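Local coordinates for protein D-alanine--D-alanine ligase (Acinetobacter baumannii ACICU, PDB 5D8D) that joins two D-alanines into D-alanyl-D-alanine at the expense of ATP, supplying the dipeptide for peptidoglycan in the bacterial cell wall, at residues Lys9-Leu14 against Val56-Ala61; Pro85-Gly90 against Val297-Gln302. All coordinates share one frame; numbering follows the deposited sequence.

Interaction 1. Residues Lys9-Leu14 against Val56-Ala61; sequences KVAVLL and VNYDRA
The methyl of Ala11 sits over one face of the Tyr58 ring, its CB 3.8 Å from the ring centroid and displaced toward the CG side, a CH-pi contact. With CG anti to its own carbonyl carbon (chi1 -64°), Tyr58 lays the ring alongside the start of strand 9-13, so that the backbone at Lys9 and Val10 passes by the CD1 side. Lys9 crosses the same ring at a slant: its CB comes near CD1, and the bent chain carries NZ out to a water that is held only weakly by Asn57 O. Tyr58 OH reaches past both segments to hydrogen-bond Glu43 on the neighbouring strand 41-45.

Asp59 turns its carboxylate back to the beginning of the strand. OD2 accepts the N-H of Lys9 on its anti lone pair, N to OD2 3.0 Å, with an N-H...O angle of 179°. The return bond runs from Asp59 N to Lys9 O, 2.9 Å, and Arg60 N adds a weak one to the same oxygen. Further along, the chains pair as parallel strands, with Ala11 N giving a 3.0 Å bond to Arg60 O.

On the face that carries Val10 and Arg60, CG of Arg60 packs against Val10 CB, while the guanidinium of Arg60 turns elsewhere, NE to Thr303 OG1 and NH1 to Phe7 O. Ala11 and Ala61 lie on the other face, where Ala61 CB meets Leu13 CD2 at 3.8 Å.

Strand 9-13 is the middle strand of the parallel sheet in the N-terminal domain, between 41-45 and 60-63. The two bonds between Lys9 and Asp59 tie both backbone polar atoms of Lys9 to one residue, which should fix where pairing with strand 60-63 begins.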
loop_
_atom_site.group_PDB
_atom_site.type_symbol
_atom_site.label_atom_id
_atom_site.label_comp_id
_atom_site.label_asym_id
_atom_site.label_seq_id
_atom_site.Cartn_x
_atom_site.Cartn_y
_atom_site.Cartn_z
ATOM N N LYS A 9 19.925 -16.674 -13.484
ATOM C CA LYS A 9 18.945 -17.662 -12.994
ATOM C C LYS A 9 17.668 -16.931 -12.695
ATOM O O LYS A 9 17.700 -16.020 -11.898
ATOM C CB LYS A 9 19.436 -18.433 -11.779
ATOM C CG LYS A 9 20.527 -19.426 -12.105
ATOM C CD LYS A 9 20.875 -20.340 -10.937
ATOM C CE LYS A 9 19.910 -21.512 -10.819
ATOM N NZ LYS A 9 19.736 -21.906 -9.391
ATOM N N VAL A 10 16.554 -17.297 -13.362
ATOM C CA VAL A 10 15.292 -16.642 -13.096
ATOM C C VAL A 10 14.338 -17.562 -12.418
ATOM O O VAL A 10 14.223 -18.700 -12.799
ATOM C CB VAL A 10 14.706 -15.802 -14.278
ATOM C CG1 VAL A 10 15.557 -15.831 -15.528
ATOM C CG2 VAL A 10 13.229 -16.042 -14.511
ATOM N N ALA A 11 13.671 -17.037 -11.380
ATOM C CA ALA A 11 12.614 -17.749 -10.682
ATOM C C ALA A 11 11.257 -17.292 -11.183
ATOM O O ALA A 11 10.953 -16.110 -11.128
ATOM C CB ALA A 11 12.710 -17.512 -9.192
ATOM N N VAL A 12 10.451 -18.227 -11.666
ATOM C CA VAL A 12 9.080 -17.942 -12.039
ATOM C C VAL A 12 8.219 -18.310 -10.847
ATOM O O VAL A 12 8.051 -19.499 -10.518
ATOM C CB VAL A 12 8.667 -18.709 -13.277
ATOM C CG1 VAL A 12 7.192 -18.487 -13.574
ATOM C CG2 VAL A 12 9.511 -18.233 -14.445
ATOM N N LEU A 13 7.695 -17.269 -10.210
ATOM C CA LEU A 13 6.982 -17.387 -8.958
ATOM C C LEU A 13 5.529 -17.696 -9.289
ATOM O O LEU A 13 4.872 -16.884 -9.921
ATOM C CB LEU A 13 7.130 -16.075 -8.137
ATOM C CG LEU A 13 8.026 -15.850 -6.878
ATOM C CD1 LEU A 13 8.992 -16.948 -6.554
ATOM C CD2 LEU A 13 8.764 -14.529 -6.933
ATOM N N LEU A 14 5.033 -18.857 -8.860
ATOM C CA LEU A 14 3.739 -19.396 -9.324
ATOM C C LEU A 14 3.024 -20.226 -8.248
ATOM O O LEU A 14 3.648 -20.766 -7.348
ATOM C CB LEU A 14 3.952 -20.261 -10.572
ATOM C CG LEU A 14 4.334 -21.760 -10.424
ATOM C CD1 LEU A 14 4.424 -22.461 -11.767
ATOM C CD2 LEU A 14 5.649 -21.940 -9.725
ATOM N N VAL A 56 17.077 -16.394 -2.733
ATOM C CA VAL A 56 18.446 -15.875 -2.778
ATOM C C VAL A 56 19.313 -16.611 -3.816
ATOM O O VAL A 56 20.255 -16.041 -4.353
ATOM C CB VAL A 56 19.054 -15.889 -1.349
ATOM C CG1 VAL A 56 19.566 -17.285 -0.974
ATOM C CG2 VAL A 56 20.129 -14.826 -1.214
ATOM N N ASN A 57 18.936 -17.850 -4.157
ATOM C CA ASN A 57 19.575 -18.624 -5.245
ATOM C C ASN A 57 19.307 -18.130 -6.696
ATOM O O ASN A 57 19.705 -18.795 -7.638
ATOM C CB ASN A 57 19.136 -20.086 -5.133
ATOM C CG ASN A 57 19.545 -20.732 -3.816
ATOM O OD1 ASN A 57 20.724 -20.818 -3.500
ATOM N ND2 ASN A 57 18.567 -21.162 -3.033
ATOM N N TYR A 58 18.656 -16.973 -6.877
ATOM C CA TYR A 58 18.270 -16.478 -8.190
ATOM C C TYR A 58 18.710 -15.038 -8.424
ATOM O O TYR A 58 18.821 -14.243 -7.505
ATOM C CB TYR A 58 16.742 -16.601 -8.379
ATOM C CG TYR A 58 16.291 -18.032 -8.354
ATOM C CD1 TYR A 58 16.351 -18.826 -9.491
ATOM C CD2 TYR A 58 15.881 -18.610 -7.179
ATOM C CE1 TYR A 58 15.965 -20.163 -9.461
ATOM C CE2 TYR A 58 15.516 -19.947 -7.122
ATOM C CZ TYR A 58 15.558 -20.719 -8.260
ATOM O OH TYR A 58 15.159 -22.019 -8.153
ATOM N N ASP A 59 18.954 -14.724 -9.686
ATOM C CA ASP A 59 19.319 -13.391 -10.099
ATOM C C ASP A 59 18.141 -12.446 -10.267
ATOM O O ASP A 59 18.345 -11.230 -10.243
ATOM C CB ASP A 59 20.141 -13.468 -11.369
ATOM C CG ASP A 59 21.480 -14.123 -11.133
ATOM O OD1 ASP A 59 22.313 -13.488 -10.455
ATOM O OD2 ASP A 59 21.698 -15.274 -11.582
ATOM N N ARG A 60 16.919 -12.979 -10.401
ATOM C CA ARG A 60 15.710 -12.158 -10.579
ATOM C C ARG A 60 14.464 -13.033 -10.562
ATOM O O ARG A 60 14.570 -14.249 -10.663
ATOM C CB ARG A 60 15.751 -11.333 -11.901
ATOM C CG ARG A 60 15.571 -12.107 -13.212
ATOM C CD ARG A 60 16.596 -11.822 -14.306
ATOM N NE ARG A 60 16.967 -10.427 -14.303
ATOM C CZ ARG A 60 18.172 -9.919 -14.071
ATOM N NH1 ARG A 60 19.247 -10.670 -13.907
ATOM N NH2 ARG A 60 18.294 -8.605 -14.048
ATOM N N ALA A 61 13.294 -12.396 -10.481
ATOM C CA ALA A 61 12.044 -13.083 -10.394
ATOM C C ALA A 61 11.011 -12.544 -11.382
ATOM O O ALA A 61 10.881 -11.337 -11.560
ATOM C CB ALA A 61 11.518 -12.971 -8.977
HETATM O O HOH W 1 22.248 -21.132 -7.675
#

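Interaction 2. Residues Pro85-Gly90 against Val297-Gln302; sequences PYTGTG and VAILEQ
One hydrogen bond carries the polar side of this contact: Gly88 N donates to Gln302 OE1 at 3.0 Å, with an N-H...O angle of 171°. The hydrogen arrives almost head-on to the side-chain carbonyl, the C=O...N angle being 168°. The side chain of Gln302, bent at chi2, brings the amide across to the loop. A water also donates to OE1, at 2.7 Å, and reaches weakly to Gly88 O, so the acceptor oxygen is gripped by two donors. Gly88 lies about 10 Å from the side chain of Asn270, a predicted magnesium ligand.

The apolar side is small. Thr87 CG2 meets Ile299 CG2 at 3.8 Å, the two branched side chains passing at a slant, and the same methyl lies 4.1 Å from Leu300 CA. Thr87 keeps its hydroxyl out of this packing: chi1 of 52° places OG1 between the backbone N and carbonyl carbon, where it hydrogen-bonds Ile63 N, leaving CG2 to face the helix.

The loop 85-90 leads from helix 74-81 to helix 91-97, with Gly90 as the N-cap of the latter. Helix 292-301 packs beside it and against strand 60-63, where Ile299 touches Phe62 and Leu300 touches Arg60. The contact therefore brings the C-terminal helix against the N-terminal domain, at the loop between helices 74-81 and 91-97.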
loop_
_atom_site.group_PDB
_atom_site.type_symbol
_atom_site.label_atom_id
_atom_site.label_comp_id
_atom_site.label_asym_id
_atom_site.label_seq_id
_atom_site.Cartn_x
_atom_site.Cartn_y
_atom_site.Cartn_z
ATOM N N PRO A 85 15.823 -8.103 -8.101
ATOM C CA PRO A 85 14.908 -7.399 -9.001
ATOM C C PRO A 85 13.807 -8.313 -9.521
ATOM O O PRO A 85 13.995 -9.541 -9.614
ATOM C CB PRO A 85 15.805 -6.949 -10.141
ATOM C CG PRO A 85 16.990 -7.855 -10.095
ATOM C CD PRO A 85 17.080 -8.475 -8.750
ATOM N N TYR A 86 12.671 -7.724 -9.858
ATOM C CA TYR A 86 11.493 -8.506 -10.187
ATOM C C TYR A 86 10.540 -7.731 -11.103
ATOM O O TYR A 86 10.717 -6.556 -11.331
ATOM C CB TYR A 86 10.802 -8.988 -8.897
ATOM C CG TYR A 86 10.335 -7.867 -8.041
ATOM C CD1 TYR A 86 9.087 -7.252 -8.267
ATOM C CD2 TYR A 86 11.132 -7.381 -7.020
ATOM C CE1 TYR A 86 8.650 -6.196 -7.499
ATOM C CE2 TYR A 86 10.717 -6.291 -6.244
ATOM C CZ TYR A 86 9.474 -5.715 -6.494
ATOM O OH TYR A 86 9.076 -4.681 -5.732
ATOM N N THR A 87 9.557 -8.426 -11.655
ATOM C CA THR A 87 8.683 -7.871 -12.687
ATOM C C THR A 87 7.523 -7.113 -12.044
ATOM O O THR A 87 7.156 -7.382 -10.924
ATOM C CB THR A 87 8.111 -9.007 -13.558
ATOM O OG1 THR A 87 7.520 -10.017 -12.729
ATOM C CG2 THR A 87 9.196 -9.647 -14.357
ATOM N N GLY A 88 6.949 -6.167 -12.768
ATOM C CA GLY A 88 5.721 -5.539 -12.354
ATOM C C GLY A 88 5.857 -4.460 -11.300
ATOM O O GLY A 88 6.923 -3.876 -11.134
ATOM N N THR A 89 4.748 -4.198 -10.610
ATOM C CA THR A 89 4.647 -3.128 -9.651
ATOM C C THR A 89 5.376 -3.417 -8.310
ATOM O O THR A 89 5.509 -4.568 -7.903
ATOM C CB THR A 89 3.173 -2.790 -9.406
ATOM O OG1 THR A 89 2.555 -2.465 -10.653
ATOM C CG2 THR A 89 3.035 -1.615 -8.484
ATOM N N GLY A 90 5.838 -2.358 -7.631
ATOM C CA GLY A 90 6.534 -2.486 -6.314
ATOM C C GLY A 90 5.548 -2.733 -5.185
ATOM O O GLY A 90 4.348 -2.932 -5.401
ATOM N N VAL A 297 9.652 -12.384 -22.589
ATOM C CA VAL A 297 10.966 -11.745 -22.513
ATOM C C VAL A 297 10.858 -10.212 -22.202
ATOM O O VAL A 297 11.625 -9.661 -21.405
ATOM C CB VAL A 297 11.773 -12.037 -23.789
ATOM C CG1 VAL A 297 13.005 -11.137 -23.908
ATOM C CG2 VAL A 297 12.203 -13.503 -23.780
ATOM N N ALA A 298 9.889 -9.550 -22.800
ATOM C CA ALA A 298 9.747 -8.109 -22.632
ATOM C C ALA A 298 9.312 -7.740 -21.200
ATOM O O ALA A 298 9.787 -6.747 -20.630
ATOM C CB ALA A 298 8.775 -7.551 -23.668
ATOM N N ILE A 299 8.412 -8.523 -20.616
ATOM C CA ILE A 299 8.091 -8.362 -19.209
ATOM C C ILE A 299 9.391 -8.533 -18.378
ATOM O O ILE A 299 9.723 -7.697 -17.556
ATOM C CB ILE A 299 6.962 -9.325 -18.774
ATOM C CG1 ILE A 299 5.638 -8.893 -19.418
ATOM C CG2 ILE A 299 6.790 -9.375 -17.253
ATOM C CD1 ILE A 299 4.541 -9.970 -19.452
ATOM N N LEU A 300 10.146 -9.583 -18.625
ATOM C CA LEU A 300 11.340 -9.848 -17.833
ATOM C C LEU A 300 12.421 -8.757 -18.015
ATOM O O LEU A 300 13.260 -8.553 -17.148
ATOM C CB LEU A 300 11.916 -11.224 -18.215
ATOM C CG LEU A 300 13.044 -11.769 -17.352
ATOM C CD1 LEU A 300 12.608 -11.838 -15.897
ATOM C CD2 LEU A 300 13.416 -13.150 -17.839
ATOM N N GLU A 301 12.419 -8.088 -19.160
ATOM C CA GLU A 301 13.409 -7.042 -19.456
ATOM C C GLU A 301 13.310 -5.855 -18.516
ATOM O O GLU A 301 14.301 -5.216 -18.268
ATOM C CB GLU A 301 13.307 -6.590 -20.906
ATOM C CG GLU A 301 14.113 -7.471 -21.844
ATOM C CD GLU A 301 13.859 -7.154 -23.298
ATOM O OE1 GLU A 301 12.948 -6.339 -23.542
ATOM O OE2 GLU A 301 14.571 -7.719 -24.173
ATOM N N GLN A 302 12.145 -5.614 -17.933
ATOM C CA GLN A 302 12.007 -4.617 -16.852
ATOM C C GLN A 302 12.971 -4.858 -15.717
ATOM O O GLN A 302 13.276 -3.901 -15.014
ATOM C CB GLN A 302 10.623 -4.602 -16.206
ATOM C CG GLN A 302 9.430 -4.403 -17.142
ATOM C CD GLN A 302 8.138 -5.121 -16.658
ATOM O OE1 GLN A 302 7.930 -5.336 -15.448
ATOM N NE2 GLN A 302 7.259 -5.445 -17.601
HETATM O O HOH W 2 8.796 -3.347 -13.924
#

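How the interactions relate
After the short helix 3-7 comes strand 9-13; the chain then runs through helix 21-37 and strand 41-45 before returning at 56-61, where interaction 1 closes that loop. Helix 74-81 follows, then the loop 85-90, which opens interaction 2 and waits some 200 residues, through the ATP-grasp region, for helix 292-301. The two closures are therefore in series, neither nested nor crossed. In space they adjoin, centres 12 Å apart: Ala61 N probably hydrogen-bonds Pro85 O at 3.1 Å, and Tyr86 CB packs on Ala61 O. Together they connect the N-terminal parallel sheet, through its strand 60-63, to the last helix of the chain.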